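Side-chain contacts in AA9 family lytic polysaccharide monooxygenase D (Myceliophthora thermophila, PDB 5UFV), which oxidatively cleaves the glycosidic bonds of cellulose at a single copper centre, giving C1-oxidised products, with a reductant and hydrogen peroxide or dioxygen as cosubstrate: residues Trp30-Pro33 with Asp34-Pro37; Tyr196-Gln199 with Ser200-Asn203. All blocks are in the same frame, centred on the assembly; numbering follows the deposited sequence.

Contact 1 of 2, residues Trp30-Pro33 with Asp34-Pro37; sequences WQWP and DYNP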
ATOM      1  N   TRP A  30       8.022   9.818  -1.288  1.00 24.65           N
ATOM      2  CA  TRP A  30       7.239  11.045  -1.328  1.00 24.41           C
ATOM      3  C   TRP A  30       6.906  11.458   0.091  1.00 24.62           C
ATOM      4  O   TRP A  30       6.850  10.633   0.978  1.00 24.57           O
ATOM      5  CB  TRP A  30       5.958  10.824  -2.134  1.00 24.07           C
ATOM      6  CG  TRP A  30       6.172  10.785  -3.606  1.00 23.93           C
ATOM      7  CD1 TRP A  30       7.290  10.369  -4.267  1.00 26.16           C
ATOM      8  CD2 TRP A  30       5.237  11.147  -4.607  1.00 24.78           C
ATOM      9  NE1 TRP A  30       7.115  10.476  -5.640  1.00 26.82           N
ATOM     10  CE2 TRP A  30       5.854  10.948  -5.864  1.00 25.94           C
ATOM     11  CE3 TRP A  30       3.932  11.632  -4.572  1.00 25.75           C
ATOM     12  CZ2 TRP A  30       5.221  11.225  -7.043  1.00 26.01           C
ATOM     13  CZ3 TRP A  30       3.305  11.900  -5.757  1.00 25.70           C
ATOM     14  CH2 TRP A  30       3.948  11.707  -6.969  1.00 26.33           C
ATOM     15  N   GLN A  31       6.696  12.745   0.303  1.00 25.71           N
ATOM     16  CA  GLN A  31       6.588  13.283   1.650  1.00 25.37           C
ATOM     17  C   GLN A  31       5.322  12.758   2.285  1.00 25.93           C
ATOM     18  O   GLN A  31       4.361  12.433   1.617  1.00 28.79           O
ATOM     19  CB  GLN A  31       6.541  14.821   1.653  1.00 25.21           C
ATOM     20  CG  GLN A  31       7.663  15.543   0.911  1.00 25.20           C
ATOM     21  CD  GLN A  31       7.388  15.703  -0.584  1.00 26.09           C
ATOM     22  OE1 GLN A  31       6.586  14.955  -1.173  1.00 27.02           O
ATOM     23  NE2 GLN A  31       8.047  16.666  -1.208  1.00 25.22           N
ATOM     24  N   TRP A  32       5.333  12.678   3.595  1.00 25.20           N
ATOM     25  CA  TRP A  32       4.147  12.350   4.363  1.00 23.88           C
ATOM     26  C   TRP A  32       4.266  13.191   5.630  1.00 23.84           C
ATOM     27  O   TRP A  32       5.390  13.537   6.014  1.00 23.40           O
ATOM     28  CB  TRP A  32       4.052  10.854   4.640  1.00 22.84           C
ATOM     29  CG  TRP A  32       5.295  10.220   5.171  1.00 22.27           C
ATOM     30  CD1 TRP A  32       6.314   9.724   4.441  1.00 21.77           C
ATOM     31  CD2 TRP A  32       5.633   9.998   6.548  1.00 21.28           C
ATOM     32  NE1 TRP A  32       7.276   9.204   5.271  1.00 22.54           N
ATOM     33  CE2 TRP A  32       6.886   9.357   6.570  1.00 20.75           C
ATOM     34  CE3 TRP A  32       4.999  10.287   7.762  1.00 21.51           C
ATOM     35  CZ2 TRP A  32       7.528   8.977   7.745  1.00 20.52           C
ATOM     36  CZ3 TRP A  32       5.654   9.914   8.969  1.00 22.24           C
ATOM     37  CH2 TRP A  32       6.909   9.260   8.934  1.00 21.35           C
ATOM     38  N   PRO A  33       3.127  13.596   6.217  1.00 24.31           N
ATOM     39  CA  PRO A  33       3.156  14.633   7.259  1.00 25.73           C
ATOM     40  C   PRO A  33       3.366  14.093   8.681  1.00 26.09           C
ATOM     41  O   PRO A  33       3.960  14.770   9.524  1.00 27.61           O
ATOM     42  CB  PRO A  33       1.764  15.283   7.137  1.00 25.73           C
ATOM     43  CG  PRO A  33       0.864  14.171   6.699  1.00 25.88           C
ATOM     44  CD  PRO A  33       1.736  13.204   5.886  1.00 25.65           C
ATOM     45  N   ASP A  34       2.867  12.891   8.943  1.00 25.54           N
ATOM     46  CA  ASP A  34       2.845  12.342  10.297  1.00 25.57           C
ATOM     47  C   ASP A  34       2.127  11.003  10.209  1.00 24.38           C
ATOM     48  O   ASP A  34       1.932  10.476   9.117  1.00 23.49           O
ATOM     49  CB  ASP A  34       2.169  13.317  11.279  1.00 27.52           C
ATOM     50  CG  ASP A  34       0.752  13.738  10.822  1.00 31.90           C
ATOM     51  OD1 ASP A  34      -0.019  12.851  10.297  1.00 32.30           O
ATOM     52  OD2 ASP A  34       0.423  14.957  10.966  1.00 33.04           O
ATOM     53  N   TYR A  35       1.736  10.451  11.345  1.00 24.96           N
ATOM     54  CA  TYR A  35       1.133   9.127  11.391  1.00 25.89           C
ATOM     55  C   TYR A  35      -0.397   9.100  11.418  1.00 26.23           C
ATOM     56  O   TYR A  35      -0.984   8.042  11.628  1.00 28.03           O
ATOM     57  CB  TYR A  35       1.613   8.382  12.632  1.00 26.20           C
ATOM     58  CG  TYR A  35       3.028   7.842  12.645  1.00 25.80           C
ATOM     59  CD1 TYR A  35       3.805   7.758  11.500  1.00 26.00           C
ATOM     60  CD2 TYR A  35       3.558   7.359  13.846  1.00 25.66           C
ATOM     61  CE1 TYR A  35       5.096   7.242  11.558  1.00 27.42           C
ATOM     62  CE2 TYR A  35       4.813   6.828  13.913  1.00 25.97           C
ATOM     63  CZ  TYR A  35       5.595   6.772  12.786  1.00 27.06           C
ATOM     64  OH  TYR A  35       6.857   6.225  12.899  1.00 28.29           O
ATOM     65  N   ASN A  36      -1.046  10.228  11.212  1.00 27.66           N
ATOM     66  CA  ASN A  36      -2.516  10.275  11.263  1.00 29.59           C
ATOM     67  C   ASN A  36      -3.132   9.649  10.043  1.00 28.69           C
ATOM     68  O   ASN A  36      -2.613   9.770   8.955  1.00 28.17           O
ATOM     69  CB  ASN A  36      -3.044  11.704  11.342  1.00 31.28           C
ATOM     70  CG  ASN A  36      -2.644  12.409  12.620  1.00 32.96           C
ATOM     71  OD1 ASN A  36      -2.440  11.791  13.653  1.00 36.81           O
ATOM     72  ND2 ASN A  36      -2.537  13.716  12.549  1.00 34.85           N
ATOM     73  N   PRO A  37      -4.267   8.998  10.230  1.00 29.98           N
ATOM     74  CA  PRO A  37      -4.944   8.361   9.118  1.00 29.90           C
ATOM     75  C   PRO A  37      -5.590   9.359   8.158  1.00 29.83           C
ATOM     76  O   PRO A  37      -5.894  10.482   8.539  1.00 28.56           O
ATOM     77  CB  PRO A  37      -6.025   7.530   9.821  1.00 30.41           C
ATOM     78  CG  PRO A  37      -6.337   8.319  11.061  1.00 30.50           C
ATOM     79  CD  PRO A  37      -4.997   8.822  11.505  1.00 30.54           C
TER

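Contact 2 of 2, residues Tyr196-Gln199 with Ser200-Asn203; sequences YCQQ and SDPN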
ATOM      1  N   TYR A 196     -10.668   3.829  -6.351  1.00 35.29           N
ATOM      2  CA  TYR A 196     -10.803   2.373  -6.388  1.00 35.46           C
ATOM      3  C   TYR A 196     -11.857   1.795  -5.431  1.00 35.36           C
ATOM      4  O   TYR A 196     -12.247   0.620  -5.551  1.00 33.93           O
ATOM      5  CB  TYR A 196      -9.441   1.710  -6.135  1.00 34.53           C
ATOM      6  CG  TYR A 196      -8.962   1.711  -4.699  1.00 34.09           C
ATOM      7  CD1 TYR A 196      -9.276   0.664  -3.845  1.00 33.78           C
ATOM      8  CD2 TYR A 196      -8.169   2.743  -4.208  1.00 35.00           C
ATOM      9  CE1 TYR A 196      -8.831   0.649  -2.545  1.00 34.13           C
ATOM     10  CE2 TYR A 196      -7.713   2.739  -2.899  1.00 34.92           C
ATOM     11  CZ  TYR A 196      -8.047   1.682  -2.066  1.00 35.38           C
ATOM     12  OH  TYR A 196      -7.608   1.653  -0.748  1.00 34.99           O
ATOM     13  N   CYS A 197     -12.272   2.596  -4.457  1.00 35.11           N
ATOM     14  CA  CYS A 197     -13.315   2.187  -3.536  1.00 37.75           C
ATOM     15  C   CYS A 197     -14.148   3.396  -3.214  1.00 38.28           C
ATOM     16  O   CYS A 197     -13.658   4.499  -3.376  1.00 38.59           O
ATOM     17  CB  CYS A 197     -12.721   1.603  -2.252  1.00 37.45           C
ATOM     18  SG  CYS A 197     -11.696   2.728  -1.263  1.00 38.25           S
ATOM     19  N   GLN A 198     -15.397   3.182  -2.791  1.00 39.91           N
ATOM     20  CA  GLN A 198     -16.262   4.246  -2.260  1.00 42.72           C
ATOM     21  C   GLN A 198     -16.369   4.117  -0.757  1.00 39.59           C
ATOM     22  O   GLN A 198     -16.286   3.028  -0.221  1.00 38.03           O
ATOM     23  CB  GLN A 198     -17.684   4.184  -2.845  1.00 47.18           C
ATOM     24  CG  GLN A 198     -17.745   4.103  -4.359  1.00 50.20           C
ATOM     25  CD  GLN A 198     -17.169   5.346  -4.994  1.00 51.54           C
ATOM     26  OE1 GLN A 198     -17.686   6.445  -4.799  1.00 55.71           O
ATOM     27  NE2 GLN A 198     -16.088   5.179  -5.752  1.00 49.41           N
ATOM     28  N   GLN A 199     -16.604   5.239  -0.093  1.00 38.83           N
ATOM     29  CA  GLN A 199     -16.696   5.267   1.354  1.00 38.57           C
ATOM     30  C   GLN A 199     -17.702   4.250   1.894  1.00 38.82           C
ATOM     31  O   GLN A 199     -17.457   3.640   2.929  1.00 38.43           O
ATOM     32  CB  GLN A 199     -17.079   6.675   1.834  1.00 38.27           C
ATOM     33  CG  GLN A 199     -16.925   6.910   3.336  1.00 37.98           C
ATOM     34  CD  GLN A 199     -15.480   6.869   3.799  1.00 38.10           C
ATOM     35  OE1 GLN A 199     -14.555   6.916   2.997  1.00 38.54           O
ATOM     36  NE2 GLN A 199     -15.282   6.773   5.099  1.00 38.25           N
ATOM     37  N   SER A 200     -18.822   4.081   1.196  1.00 39.24           N
ATOM     38  CA  SER A 200     -19.927   3.266   1.676  1.00 40.04           C
ATOM     39  C   SER A 200     -19.875   1.795   1.206  1.00 40.84           C
ATOM     40  O   SER A 200     -20.788   1.030   1.495  1.00 40.40           O
ATOM     41  CB  SER A 200     -21.242   3.899   1.249  1.00 41.44           C
ATOM     42  OG  SER A 200     -21.439   3.732  -0.144  1.00 42.14           O
ATOM     43  N   ASP A 201     -18.814   1.384   0.514  1.00 39.42           N
ATOM     44  CA  ASP A 201     -18.686  -0.017   0.135  1.00 39.75           C
ATOM     45  C   ASP A 201     -18.618  -0.904   1.388  1.00 41.16           C
ATOM     46  O   ASP A 201     -18.092  -0.484   2.423  1.00 40.91           O
ATOM     47  CB  ASP A 201     -17.441  -0.257  -0.709  1.00 39.69           C
ATOM     48  CG  ASP A 201     -17.522   0.368  -2.108  1.00 41.23           C
ATOM     49  OD1 ASP A 201     -18.598   0.857  -2.525  1.00 42.56           O
ATOM     50  OD2 ASP A 201     -16.465   0.372  -2.801  1.00 41.74           O
ATOM     51  N   PRO A 202     -19.137  -2.141   1.295  1.00 42.38           N
ATOM     52  CA  PRO A 202     -19.300  -3.025   2.473  1.00 42.49           C
ATOM     53  C   PRO A 202     -18.003  -3.684   2.969  1.00 41.23           C
ATOM     54  O   PRO A 202     -18.006  -4.365   3.999  1.00 42.04           O
ATOM     55  CB  PRO A 202     -20.282  -4.107   1.976  1.00 42.78           C
ATOM     56  CG  PRO A 202     -20.143  -4.123   0.485  1.00 42.74           C
ATOM     57  CD  PRO A 202     -19.628  -2.774   0.047  1.00 42.58           C
ATOM     58  N   ASN A 203     -16.931  -3.523   2.203  1.00 37.61           N
ATOM     59  CA  ASN A 203     -15.611  -3.817   2.683  1.00 35.75           C
ATOM     60  C   ASN A 203     -14.835  -2.535   3.070  1.00 34.68           C
ATOM     61  O   ASN A 203     -13.637  -2.598   3.305  1.00 33.44           O
ATOM     62  CB  ASN A 203     -14.843  -4.652   1.647  1.00 34.93           C
ATOM     63  CG  ASN A 203     -14.779  -4.002   0.281  1.00 35.48           C
ATOM     64  OD1 ASN A 203     -15.292  -2.901   0.053  1.00 35.22           O
ATOM     65  ND2 ASN A 203     -14.158  -4.704  -0.652  1.00 36.71           N
TER

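Contact 1 of 2, residues Trp30-Pro33 with Asp34-Pro37
Close to the copper site of this AA9 monooxygenase, in the long loop between strand 12-15 and helix 45-48, the aromatic side chains of Trp32 and Tyr35 run alongside one another. Their planes differ by only 11°, but the six-membered ring of Trp32 and the ring of Tyr35, with centroids 5.8 Å from each other, are displaced until little of one lies over the other. The rings meet where Trp32 CZ3 comes to 3.8 Å from Tyr35 CE1. With CG between the backbone N and the carbonyl carbon (chi1 49°), the indole turns its CE3 edge to Asp34 O, 3.4 Å from Trp32 CE3. Two flat, apolar surfaces can lie nearly parallel here while the indole NE1 keeps a polar partner, Gln29 OE1. Phe20 meets the Tyr35 ring edge-to-face, and the Tyr35 side chain is about 7 Å from the copper ion. Next along the chain is an Asx turn: Asn36 N donates to Asp34 OD1 at 3.0 Å and 162°, approaching from above the carboxylate plane. Aspartate suits this place because its short side chain brings a carboxylate oxygen to the backbone N-H two residues on. With an alanine here, Asn36 N would probably lose this carboxylate acceptor and the Asx turn its closing bond. On the preceding side, Pro33 CG packs 3.9 Å from Asp34 OD1, its ring restricting the backbone at the entry to the turn.

Contact 2 of 2, residues Tyr196-Gln199 with Ser200-Asn203
Gln198 and Asp201, first and last residues of a type I beta turn, carry side chains that cross at a slant, with the amide and carboxylate planes 55° apart. The aspartate reaches back over the turn: with CG beside its own backbone N and anti to the carbonyl carbon (chi1 -69°), its carboxylate swings toward the start of the turn. There Gln198 N donates to Asp201 OD2 over 3.0 Å in an almost straight bond of 176°, although the N-H arrives from well above the carboxylate plane. The other oxygen, Asp201 OD1, rests 3.5 Å from Gln198 CB, so that the contact is with the methylene part of the glutamine, not the amide. In the opposite sense, Asp201 N donates to Gln198 O at 3.1 Å, the bond that closes the turn, so this residue pair is joined by two bonds of reversed direction. Cys197 completes the approach, its CB 4.0 Å from Asp201 OD2, while its SG lies over one face of the Tyr196 ring, offset toward the rim. Gln199, at a corner of the turn, directs its amide elsewhere: OE1 accepts from Ala41 N, tying the turn to another loop. Aspartate fits the last turn position because its short carboxylate can reach Gln198 N while its backbone N-H closes the turn. The carboxylate thus takes up a backbone N-H, and that donor would be expected to favour its ionised form.

Contacts 1 and 2 come in series along the chain, and both are local loop structures of the AA9 domain. Their centres are 22 Å apart and their nearest atoms about 10 Å, with no touch between them. Residues 30-37 belong to the loop between strand 12-15 and helix 45-48; Trp30, Trp32 and Pro37 pack on strand 167-177, Pro37 touching both Gln167 and the copper ligand Tyr169. Residues 196-203 follow strand 190-191, an outermost strand of the same mixed sheet. The side chains of Gln199 and Gln167, a probable dioxygen-binding residue, are about 9 Å apart. Contact 1 thus lies near the copper, whereas contact 2 is a surface turn whose Gln199 touches Pro166, just before strand 167-177.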